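Local coordinates for intradiol ring-cleavage Dioxygenase (Tetranychus urticae, PDB 5VG2), which binds ferric iron and probably cleaves catechol-type aromatic rings between their two hydroxyl-bearing carbons, inserting both atoms of molecular oxygen, at residues I31-I36 with D89-L94. Residues are numbered along the deposited sequence; the frame is centred on the assembly and turned at random.
Sequences IVEDRI and DPRRFL
L94 N donates to I31 O at 2.8 Å, N-H...O angle 143°, joining two irregular segments just before a type II' beta turn from V32 to R35, which R35 N closes on V32 O. The turn sends three consecutive side chains against R91 and F93. R91 is gripped by two acids: its NH1 forms salt bridges to E33 OE1 at 2.8 Å and to D34 OD1, meeting E33 OE1 nearly along the C-O axis with the two flat groups almost coplanar (15°). R91 NH2 reaches D34 OD2 at 2.9 Å, so the guanidinium takes D34 end-on, one nitrogen per oxygen, although both nitrogens approach from above the carboxylate plane. A water accepts from R91 NE and R92 N and donates to E33 OE1, tying this network to the backbone. Turns at its second and third torsions bring the R35 guanidinium flat over one face of the F93 ring, planes 7° apart and centres 4.0 Å apart; this is a cation-pi stack, with R35 CD making a CH-pi contact over the same face. A leucine in place of R91 would probably leave D34 and E33 without their shared cation and the bridging water short of one donor. Beyond the salt bridges, I31 CD1 packs 3.8 Å from L94 CA. The side chain of F93 is about 6 Å from that of the iron ligand Y71. A salt-bridge network of E33, D34, R35 and R91 beside a cation-pi stack thus pins the loop preceding strand 39-48 to the one leading into strand 95-99, with I31 and L94 touching T110 of strand 105-111.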
loop_
_atom_site.group_PDB
_atom_site.type_symbol
_atom_site.label_atom_id
_atom_site.label_comp_id
_atom_site.label_asym_id
_atom_site.label_seq_id
_atom_site.Cartn_x
_atom_site.Cartn_y
_atom_site.Cartn_z
ATOM N N ILE A 31 -2.194 11.353 -4.205
ATOM C CA ILE A 31 -1.354 11.425 -2.997
ATOM C C ILE A 31 0.121 11.731 -3.284
ATOM O O ILE A 31 0.941 11.663 -2.400
ATOM C CB ILE A 31 -1.442 10.117 -2.188
ATOM C CG1 ILE A 31 -0.903 8.947 -2.983
ATOM C CG2 ILE A 31 -2.910 9.829 -1.802
ATOM C CD1 ILE A 31 -0.780 7.696 -2.133
ATOM N N VAL A 32 0.433 12.114 -4.517
ATOM C CA VAL A 32 1.802 12.209 -4.985
ATOM C C VAL A 32 2.555 13.375 -4.406
ATOM O O VAL A 32 3.706 13.254 -4.130
ATOM C CB VAL A 32 1.771 12.295 -6.537
ATOM C CG1 VAL A 32 3.118 12.671 -7.178
ATOM C CG2 VAL A 32 1.219 10.980 -7.095
ATOM N N GLU A 33 1.908 14.515 -4.265
ATOM C CA GLU A 33 2.553 15.768 -3.833
ATOM C C GLU A 33 3.786 16.145 -4.697
ATOM O O GLU A 33 3.708 16.245 -5.912
ATOM C CB GLU A 33 2.787 15.772 -2.288
ATOM C CG GLU A 33 1.496 15.685 -1.465
ATOM C CD GLU A 33 1.670 15.986 0.050
ATOM O OE1 GLU A 33 2.713 16.574 0.488
ATOM O OE2 GLU A 33 0.730 15.635 0.813
ATOM N N ASP A 34 4.919 16.395 -4.062
ATOM C CA ASP A 34 6.158 16.816 -4.746
ATOM C C ASP A 34 7.022 15.646 -5.076
ATOM O O ASP A 34 8.091 15.833 -5.510
ATOM C CB ASP A 34 6.975 17.768 -3.871
ATOM C CG ASP A 34 7.330 17.152 -2.515
ATOM O OD1 ASP A 34 6.610 16.227 -2.057
ATOM O OD2 ASP A 34 8.288 17.594 -1.825
ATOM N N ARG A 35 6.552 14.435 -4.889
ATOM C CA ARG A 35 7.372 13.249 -5.128
ATOM C C ARG A 35 7.527 12.918 -6.619
ATOM O O ARG A 35 6.694 13.301 -7.453
ATOM C CB ARG A 35 6.714 12.077 -4.403
ATOM C CG ARG A 35 7.037 11.960 -2.924
ATOM C CD ARG A 35 7.641 13.220 -2.319
ATOM N NE ARG A 35 8.919 12.940 -1.745
ATOM C CZ ARG A 35 9.773 13.848 -1.273
ATOM N NH1 ARG A 35 10.865 13.437 -0.723
ATOM N NH2 ARG A 35 9.516 15.145 -1.277
ATOM N N ILE A 36 8.603 12.184 -6.913
ATOM C CA ILE A 36 9.057 11.869 -8.259
ATOM C C ILE A 36 8.940 10.365 -8.444
ATOM O O ILE A 36 9.327 9.622 -7.568
ATOM C CB ILE A 36 10.523 12.218 -8.432
ATOM C CG1 ILE A 36 10.776 13.695 -8.130
ATOM C CG2 ILE A 36 11.006 11.917 -9.840
ATOM C CD1 ILE A 36 9.986 14.676 -8.972
ATOM N N ASP A 89 8.299 15.016 11.358
ATOM C CA ASP A 89 8.081 16.131 10.428
ATOM C C ASP A 89 6.615 16.150 10.031
ATOM O O ASP A 89 5.973 15.120 10.094
ATOM C CB ASP A 89 9.004 16.012 9.205
ATOM C CG ASP A 89 8.660 14.802 8.290
ATOM O OD1 ASP A 89 7.687 14.891 7.496
ATOM O OD2 ASP A 89 9.356 13.756 8.349
ATOM N N PRO A 90 6.096 17.305 9.592
ATOM C CA PRO A 90 4.692 17.378 9.149
ATOM C C PRO A 90 4.405 16.962 7.679
ATOM O O PRO A 90 3.272 17.048 7.249
ATOM C CB PRO A 90 4.369 18.860 9.326
ATOM C CG PRO A 90 5.671 19.548 9.052
ATOM C CD PRO A 90 6.768 18.598 9.447
ATOM N N ARG A 91 5.374 16.501 6.914
ATOM C CA ARG A 91 5.027 16.104 5.533
ATOM C C ARG A 91 4.083 14.894 5.521
ATOM O O ARG A 91 4.126 14.062 6.429
ATOM C CB ARG A 91 6.267 15.832 4.674
ATOM C CG ARG A 91 7.135 17.039 4.461
ATOM C CD ARG A 91 6.513 18.200 3.666
ATOM N NE ARG A 91 5.758 17.770 2.504
ATOM C CZ ARG A 91 6.238 17.571 1.264
ATOM N NH1 ARG A 91 5.414 17.156 0.300
ATOM N NH2 ARG A 91 7.509 17.793 0.964
ATOM N N ARG A 92 3.234 14.810 4.507
ATOM C CA ARG A 92 2.307 13.684 4.382
ATOM C C ARG A 92 2.153 13.137 2.954
ATOM O O ARG A 92 1.109 12.568 2.573
ATOM C CB ARG A 92 0.951 14.088 4.905
ATOM C CG ARG A 92 0.951 14.466 6.385
ATOM C CD ARG A 92 1.226 13.266 7.268
ATOM N NE ARG A 92 1.123 13.621 8.659
ATOM C CZ ARG A 92 2.102 14.049 9.454
ATOM N NH1 ARG A 92 3.350 14.200 9.031
ATOM N NH2 ARG A 92 1.809 14.300 10.737
ATOM N N PHE A 93 3.190 13.308 2.168
ATOM C CA PHE A 93 3.169 12.774 0.843
ATOM C C PHE A 93 3.027 11.275 0.881
ATOM O O PHE A 93 3.455 10.569 1.849
ATOM C CB PHE A 93 4.412 13.164 0.020
ATOM C CG PHE A 93 5.719 12.784 0.649
ATOM C CD1 PHE A 93 6.174 11.478 0.597
ATOM C CD2 PHE A 93 6.500 13.743 1.291
ATOM C CE1 PHE A 93 7.373 11.125 1.187
ATOM C CE2 PHE A 93 7.702 13.410 1.865
ATOM C CZ PHE A 93 8.150 12.098 1.808
ATOM N N LEU A 94 2.381 10.807 -0.184
ATOM C CA LEU A 94 2.138 9.406 -0.441
ATOM C C LEU A 94 1.370 8.742 0.680
ATOM O O LEU A 94 1.563 7.599 0.996
ATOM C CB LEU A 94 3.444 8.674 -0.774
ATOM C CG LEU A 94 4.145 9.161 -2.024
ATOM C CD1 LEU A 94 5.596 8.682 -2.096
ATOM C CD2 LEU A 94 3.388 8.732 -3.288
HETATM O O HOH W 1 2.899 17.062 2.903
#